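Local coordinates for protein ochratoxinase (Aspergillus niger, PDB 4C65) that removes C-terminal, preferably aromatic, amino acids as a zinc-dependent carboxypeptidase, detoxifying ochratoxin A by splitting it into ochratoxin alpha and phenylalanine, at residues A[93-105]-A[122-134]. Sequence-based numbering, arbitrary orientation.
Sequences SGARLARGCWEAL and VAKAINDGTIVGP
Cys-101 and Gly-133 form the closest CA pair of the two segments, 4.4 Å apart, where helix 90-106 of the twisted TIM barrel meets the chain running from helix 119-127 into strand 135-138. Cys-101 is small enough to let that chain in: its CB lies 3.4 Å from Val-132 O, while SG, placed beside the backbone N (chi1 -72°), packs against CD1 of Ile-126. Gly-133, having no side chain, lets its CA come close against Cys-101 and make a CA-H...O contact with Cys-101 O, CA to O 3.6 Å. One turn on, Ala-104 leaves room for the Pro-134 ring, and Pro-134 CG lies 3.8 Å from Ala-104 CB. Toward the other end, CG2 of Val-122 meets CD1 of Leu-97, the two branched side chains crossing at about a right angle, and Ile-131 lays CD1 against CB of Ala-98. The axes of 93-105 and 122-127 approach to 10.7 Å and cross at -54°; Val-122 and Ile-126 carry the direct helix-to-helix contact, and residues 131-134 supply the rest. After helix 119-127 the chain leaves helical geometry at Gly-129, with positive phi, and an Asx turn spans this point: Asp-128 OD1 accepts from Thr-130 N and OG1, both on one face of the carboxylate. The other oxygen, OD2, forms a salt bridge with Arg-96 of a neighbouring subunit. No direct hydrogen bond joins the segments; instead, a water donates to Ala-98 O at 2.9 Å and also to Val-132 O.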
ATOM      1  N   SER A  93      22.231  12.533  12.330  1.00 14.45           N
ATOM      2  CA  SER A  93      23.201  11.507  12.715  1.00 14.18           C
ATOM      3  C   SER A  93      24.552  11.740  12.051  1.00 13.99           C
ATOM      4  O   SER A  93      25.583  11.678  12.695  1.00 13.64           O
ATOM      5  CB  SER A  93      22.691  10.104  12.338  1.00 14.33           C
ATOM      6  OG  SER A  93      21.423   9.848  12.951  1.00 14.87           O
ATOM      7  N   GLY A  94      24.534  11.923  10.735  1.00 13.95           N
ATOM      8  CA  GLY A  94      25.755  12.058   9.968  1.00 13.84           C
ATOM      9  C   GLY A  94      26.592  13.212  10.436  1.00 13.73           C
ATOM     10  O   GLY A  94      27.816  13.114  10.516  1.00 13.65           O
ATOM     11  N   ALA A  95      25.930  14.302  10.751  1.00 13.97           N
ATOM     12  CA  ALA A  95      26.620  15.479  11.225  1.00 14.17           C
ATOM     13  C   ALA A  95      27.367  15.127  12.510  1.00 13.83           C
ATOM     14  O   ALA A  95      28.537  15.465  12.657  1.00 13.84           O
ATOM     15  CB  ALA A  95      25.635  16.633  11.433  1.00 14.46           C
ATOM     16  N   ARG A  96      26.683  14.442  13.419  1.00 13.56           N
ATOM     17  CA  ARG A  96      27.262  14.099  14.713  1.00 13.41           C
ATOM     18  C   ARG A  96      28.388  13.109  14.535  1.00 13.32           C
ATOM     19  O   ARG A  96      29.445  13.230  15.179  1.00 13.50           O
ATOM     20  CB  ARG A  96      26.207  13.539  15.673  1.00 13.28           C
ATOM     21  CG  ARG A  96      25.134  14.535  16.079  1.00 13.58           C
ATOM     22  CD  ARG A  96      24.461  14.197  17.393  1.00 13.69           C
ATOM     23  NE  ARG A  96      23.367  15.112  17.664  1.00 14.24           N
ATOM     24  CZ  ARG A  96      22.120  15.002  17.189  1.00 14.44           C
ATOM     25  NH1 ARG A  96      21.689  13.974  16.439  1.00 14.24           N
ATOM     26  NH2 ARG A  96      21.267  15.983  17.476  1.00 14.57           N
ATOM     27  N   LEU A  97      28.187  12.134  13.650  1.00 12.93           N
ATOM     28  CA  LEU A  97      29.207  11.165  13.364  1.00 12.73           C
ATOM     29  C   LEU A  97      30.498  11.771  12.767  1.00 12.83           C
ATOM     30  O   LEU A  97      31.581  11.172  12.879  1.00 12.86           O
ATOM     31  CB  LEU A  97      28.650  10.073  12.450  1.00 12.47           C
ATOM     32  CG  LEU A  97      27.623   9.202  13.175  1.00 12.50           C
ATOM     33  CD1 LEU A  97      26.779   8.424  12.167  1.00 12.47           C
ATOM     34  CD2 LEU A  97      28.284   8.248  14.162  1.00 12.38           C
ATOM     35  N   ALA A  98      30.383  12.924  12.125  1.00 12.94           N
ATOM     36  CA  ALA A  98      31.530  13.577  11.552  1.00 13.33           C
ATOM     37  C   ALA A  98      32.463  14.067  12.647  1.00 13.37           C
ATOM     38  O   ALA A  98      33.676  13.917  12.522  1.00 13.96           O
ATOM     39  CB  ALA A  98      31.087  14.750  10.673  1.00 13.93           C
ATOM     40  N   ARG A  99      31.914  14.663  13.696  1.00 13.19           N
ATOM     41  CA  ARG A  99      32.678  15.052  14.865  1.00 13.20           C
ATOM     42  C   ARG A  99      33.322  13.819  15.490  1.00 13.06           C
ATOM     43  O   ARG A  99      34.491  13.825  15.781  1.00 12.98           O
ATOM     44  CB  ARG A  99      31.802  15.751  15.898  1.00 13.28           C
ATOM     45  CG  ARG A  99      32.525  16.116  17.181  1.00 13.51           C
ATOM     46  CD  ARG A  99      33.561  17.212  16.930  1.00 13.91           C
ATOM     47  NE  ARG A  99      34.234  17.664  18.142  1.00 14.24           N
ATOM     48  CZ  ARG A  99      33.745  18.536  19.005  1.00 14.71           C
ATOM     49  NH1 ARG A  99      32.554  19.091  18.819  1.00 14.97           N
ATOM     50  NH2 ARG A  99      34.459  18.867  20.077  1.00 15.07           N
ATOM     51  N   GLY A 100      32.523  12.774  15.679  1.00 13.14           N
ATOM     52  CA  GLY A 100      32.971  11.534  16.253  1.00 13.07           C
ATOM     53  C   GLY A 100      34.158  10.938  15.527  1.00 13.22           C
ATOM     54  O   GLY A 100      35.144  10.582  16.142  1.00 13.13           O
ATOM     55  N   CYS A 101      34.078  10.898  14.203  1.00 13.55           N
ATOM     56  CA  CYS A 101      35.166  10.401  13.383  1.00 13.61           C
ATOM     57  C   CYS A 101      36.417  11.284  13.462  1.00 13.84           C
ATOM     58  O   CYS A 101      37.554  10.765  13.451  1.00 14.04           O
ATOM     59  CB  CYS A 101      34.709  10.282  11.948  1.00 13.84           C
ATOM     60  SG  CYS A 101      33.571   8.916  11.732  1.00 13.89           S
ATOM     61  N   TRP A 102      36.225  12.590  13.538  1.00 13.77           N
ATOM     62  CA  TRP A 102      37.358  13.499  13.701  1.00 14.26           C
ATOM     63  C   TRP A 102      38.074  13.227  15.013  1.00 14.32           C
ATOM     64  O   TRP A 102      39.311  13.127  15.065  1.00 14.84           O
ATOM     65  CB  TRP A 102      36.881  14.960  13.682  1.00 14.45           C
ATOM     66  CG  TRP A 102      37.998  15.933  13.736  1.00 14.79           C
ATOM     67  CD1 TRP A 102      38.708  16.419  12.687  1.00 14.96           C
ATOM     68  CD2 TRP A 102      38.575  16.510  14.916  1.00 15.00           C
ATOM     69  NE1 TRP A 102      39.706  17.235  13.132  1.00 15.43           N
ATOM     70  CE2 TRP A 102      39.635  17.326  14.498  1.00 15.49           C
ATOM     71  CE3 TRP A 102      38.297  16.416  16.275  1.00 14.92           C
ATOM     72  CZ2 TRP A 102      40.410  18.067  15.398  1.00 15.85           C
ATOM     73  CZ3 TRP A 102      39.057  17.129  17.158  1.00 15.27           C
ATOM     74  CH2 TRP A 102      40.109  17.944  16.726  1.00 15.70           C
ATOM     75  N   GLU A 103      37.283  13.080  16.069  1.00 14.33           N
ATOM     76  CA  GLU A 103      37.804  12.850  17.395  1.00 14.65           C
ATOM     77  C   GLU A 103      38.558  11.513  17.439  1.00 14.50           C
ATOM     78  O   GLU A 103      39.625  11.398  18.051  1.00 14.52           O
ATOM     79  CB  GLU A 103      36.664  12.821  18.403  1.00 14.76           C
ATOM     80  CG  GLU A 103      35.963  14.133  18.723  1.00 15.12           C
ATOM     81  CD  GLU A 103      36.809  15.157  19.451  1.00 15.84           C
ATOM     82  OE1 GLU A 103      37.853  14.754  19.996  1.00 16.17           O
ATOM     83  OE2 GLU A 103      36.410  16.366  19.509  1.00 16.45           O
ATOM     84  N   ALA A 104      38.002  10.507  16.798  1.00 14.48           N
ATOM     85  CA  ALA A 104      38.640   9.166  16.786  1.00 14.71           C
ATOM     86  C   ALA A 104      40.057   9.240  16.238  1.00 14.82           C
ATOM     87  O   ALA A 104      40.969   8.655  16.777  1.00 14.27           O
ATOM     88  CB  ALA A 104      37.808   8.213  15.936  1.00 14.72           C
ATOM     89  N   LEU A 105      40.200   9.964  15.127  1.00 15.31           N
ATOM     90  CA  LEU A 105      41.448  10.015  14.413  1.00 15.82           C
ATOM     91  C   LEU A 105      42.486  10.818  15.218  1.00 16.14           C
ATOM     92  O   LEU A 105      43.640  10.440  15.264  1.00 15.94           O
ATOM     93  CB  LEU A 105      41.217  10.605  13.032  1.00 16.10           C
ATOM     94  CG  LEU A 105      42.199  10.261  11.923  1.00 16.33           C
ATOM     95  CD1 LEU A 105      42.352   8.762  11.734  1.00 16.03           C
ATOM     96  CD2 LEU A 105      41.738  10.923  10.649  1.00 16.55           C
ATOM     97  N   VAL A 122      28.509   7.112   6.041  1.00 14.97           N
ATOM     98  CA  VAL A 122      29.472   8.107   6.499  1.00 15.22           C
ATOM     99  C   VAL A 122      30.840   7.873   5.866  1.00 15.98           C
ATOM    100  O   VAL A 122      31.541   8.847   5.525  1.00 16.10           O
ATOM    101  CB  VAL A 122      29.550   8.136   8.030  1.00 14.83           C
ATOM    102  CG1 VAL A 122      30.694   9.012   8.511  1.00 15.20           C
ATOM    103  CG2 VAL A 122      28.235   8.640   8.631  1.00 14.79           C
ATOM    104  N   ALA A 123      31.233   6.603   5.689  1.00 16.48           N
ATOM    105  CA  ALA A 123      32.536   6.286   5.044  1.00 17.02           C
ATOM    106  C   ALA A 123      32.675   6.977   3.692  1.00 18.04           C
ATOM    107  O   ALA A 123      33.753   7.410   3.306  1.00 18.20           O
ATOM    108  CB  ALA A 123      32.726   4.799   4.888  1.00 16.86           C
ATOM    109  N   LYS A 124      31.563   7.132   2.989  1.00 19.00           N
ATOM    110  CA  LYS A 124      31.575   7.838   1.722  1.00 20.34           C
ATOM    111  C   LYS A 124      32.068   9.261   1.863  1.00 20.97           C
ATOM    112  O   LYS A 124      32.732   9.760   0.958  1.00 22.82           O
ATOM    113  CB  LYS A 124      30.198   7.889   1.112  1.00 21.38           C
ATOM    114  CG  LYS A 124      29.708   6.558   0.639  1.00 22.13           C
ATOM    115  CD  LYS A 124      28.232   6.632   0.271  1.00 23.99           C
ATOM    116  CE  LYS A 124      28.029   6.139  -1.143  1.00 25.86           C
ATOM    117  NZ  LYS A 124      27.026   5.055  -1.146  1.00 27.14           N
ATOM    118  N   ALA A 125      31.735   9.924   2.966  1.00 20.52           N
ATOM    119  CA  ALA A 125      32.174  11.283   3.171  1.00 20.84           C
ATOM    120  C   ALA A 125      33.645  11.324   3.606  1.00 21.66           C
ATOM    121  O   ALA A 125      34.310  12.368   3.484  1.00 23.14           O
ATOM    122  CB  ALA A 125      31.277  11.976   4.168  1.00 20.66           C
ATOM    123  N   ILE A 126      34.149  10.230   4.160  1.00 20.94           N
ATOM    124  CA  ILE A 126      35.561  10.145   4.537  1.00 20.94           C
ATOM    125  C   ILE A 126      36.374   9.854   3.283  1.00 21.21           C
ATOM    126  O   ILE A 126      37.367  10.515   3.009  1.00 21.42           O
ATOM    127  CB  ILE A 126      35.809   9.028   5.565  1.00 20.60           C
ATOM    128  CG1 ILE A 126      35.125   9.349   6.883  1.00 20.08           C
ATOM    129  CG2 ILE A 126      37.297   8.853   5.799  1.00 20.94           C
ATOM    130  CD1 ILE A 126      35.159   8.223   7.884  1.00 19.83           C
ATOM    131  N   ASN A 127      35.900   8.899   2.489  1.00 21.26           N
ATOM    132  CA  ASN A 127      36.597   8.479   1.278  1.00 21.55           C
ATOM    133  C   ASN A 127      36.606   9.512   0.175  1.00 21.29           C
ATOM    134  O   ASN A 127      37.508   9.500  -0.626  1.00 22.77           O
ATOM    135  CB  ASN A 127      36.026   7.155   0.744  1.00 21.67           C
ATOM    136  CG  ASN A 127      36.311   6.001   1.670  1.00 21.47           C
ATOM    137  OD1 ASN A 127      37.349   5.957   2.295  1.00 22.77           O
ATOM    138  ND2 ASN A 127      35.372   5.087   1.799  1.00 22.20           N
ATOM    139  N   ASP A 128      35.633  10.406   0.105  1.00 21.07           N
ATOM    140  CA  ASP A 128      35.746  11.508  -0.864  1.00 21.42           C
ATOM    141  C   ASP A 128      36.487  12.710  -0.284  1.00 20.85           C
ATOM    142  O   ASP A 128      36.567  13.749  -0.922  1.00 21.36           O
ATOM    143  CB  ASP A 128      34.388  11.900  -1.463  1.00 22.48           C
ATOM    144  CG  ASP A 128      33.448  12.611  -0.476  1.00 23.43           C
ATOM    145  OD1 ASP A 128      33.829  12.928   0.662  1.00 23.55           O
ATOM    146  OD2 ASP A 128      32.276  12.811  -0.847  1.00 25.34           O
ATOM    147  N   GLY A 129      37.016  12.582   0.930  1.00 19.71           N
ATOM    148  CA  GLY A 129      37.789  13.661   1.538  1.00 19.39           C
ATOM    149  C   GLY A 129      36.993  14.852   2.092  1.00 19.30           C
ATOM    150  O   GLY A 129      37.601  15.817   2.535  1.00 20.11           O
ATOM    151  N   THR A 130      35.657  14.800   2.115  1.00 18.40           N
ATOM    152  CA  THR A 130      34.856  15.901   2.711  1.00 18.11           C
ATOM    153  C   THR A 130      35.091  16.004   4.204  1.00 17.41           C
ATOM    154  O   THR A 130      35.219  17.081   4.744  1.00 17.56           O
ATOM    155  CB  THR A 130      33.351  15.749   2.471  1.00 18.01           C
ATOM    156  OG1 THR A 130      33.105  15.351   1.124  1.00 18.39           O
ATOM    157  CG2 THR A 130      32.644  17.075   2.733  1.00 18.82           C
ATOM    158  N   ILE A 131      35.166  14.860   4.872  1.00 16.93           N
ATOM    159  CA  ILE A 131      35.535  14.812   6.284  1.00 16.55           C
ATOM    160  C   ILE A 131      36.695  13.849   6.473  1.00 16.21           C
ATOM    161  O   ILE A 131      37.181  13.243   5.532  1.00 15.93           O
ATOM    162  CB  ILE A 131      34.343  14.413   7.213  1.00 16.10           C
ATOM    163  CG1 ILE A 131      33.838  13.020   6.892  1.00 15.69           C
ATOM    164  CG2 ILE A 131      33.208  15.422   7.086  1.00 16.38           C
ATOM    165  CD1 ILE A 131      32.975  12.446   7.978  1.00 15.37           C
ATOM    166  N   VAL A 132      37.100  13.703   7.712  1.00 15.90           N
ATOM    167  CA  VAL A 132      38.189  12.852   8.071  1.00 15.84           C
ATOM    168  C   VAL A 132      37.704  11.804   9.066  1.00 15.22           C
ATOM    169  O   VAL A 132      36.749  12.033   9.818  1.00 15.07           O
ATOM    170  CB  VAL A 132      39.179  13.817   8.801  1.00 16.42           C
ATOM    171  CG1 VAL A 132      40.110  13.102   9.757  1.00 16.38           C
ATOM    172  CG2 VAL A 132      39.945  14.730   7.844  1.00 17.01           C
ATOM    173  N   GLY A 133      38.355  10.648   9.092  1.00 15.00           N
ATOM    174  CA  GLY A 133      38.039   9.657  10.110  1.00 14.54           C
ATOM    175  C   GLY A 133      38.857   8.403   9.936  1.00 14.54           C
ATOM    176  O   GLY A 133      39.715   8.343   9.049  1.00 14.66           O
ATOM    177  N   PRO A 134      38.589   7.381  10.765  1.00 13.95           N
ATOM    178  CA  PRO A 134      39.251   6.107  10.562  1.00 14.22           C
ATOM    179  C   PRO A 134      38.741   5.386   9.319  1.00 14.71           C
ATOM    180  O   PRO A 134      37.724   5.782   8.740  1.00 14.77           O
ATOM    181  CB  PRO A 134      38.877   5.303  11.797  1.00 13.96           C
ATOM    182  CG  PRO A 134      38.150   6.245  12.700  1.00 13.83           C
ATOM    183  CD  PRO A 134      37.691   7.396  11.912  1.00 13.68           C
TER
HETATM  184  O   HOH W   1      35.551  14.208  10.381  1.00  8.93           O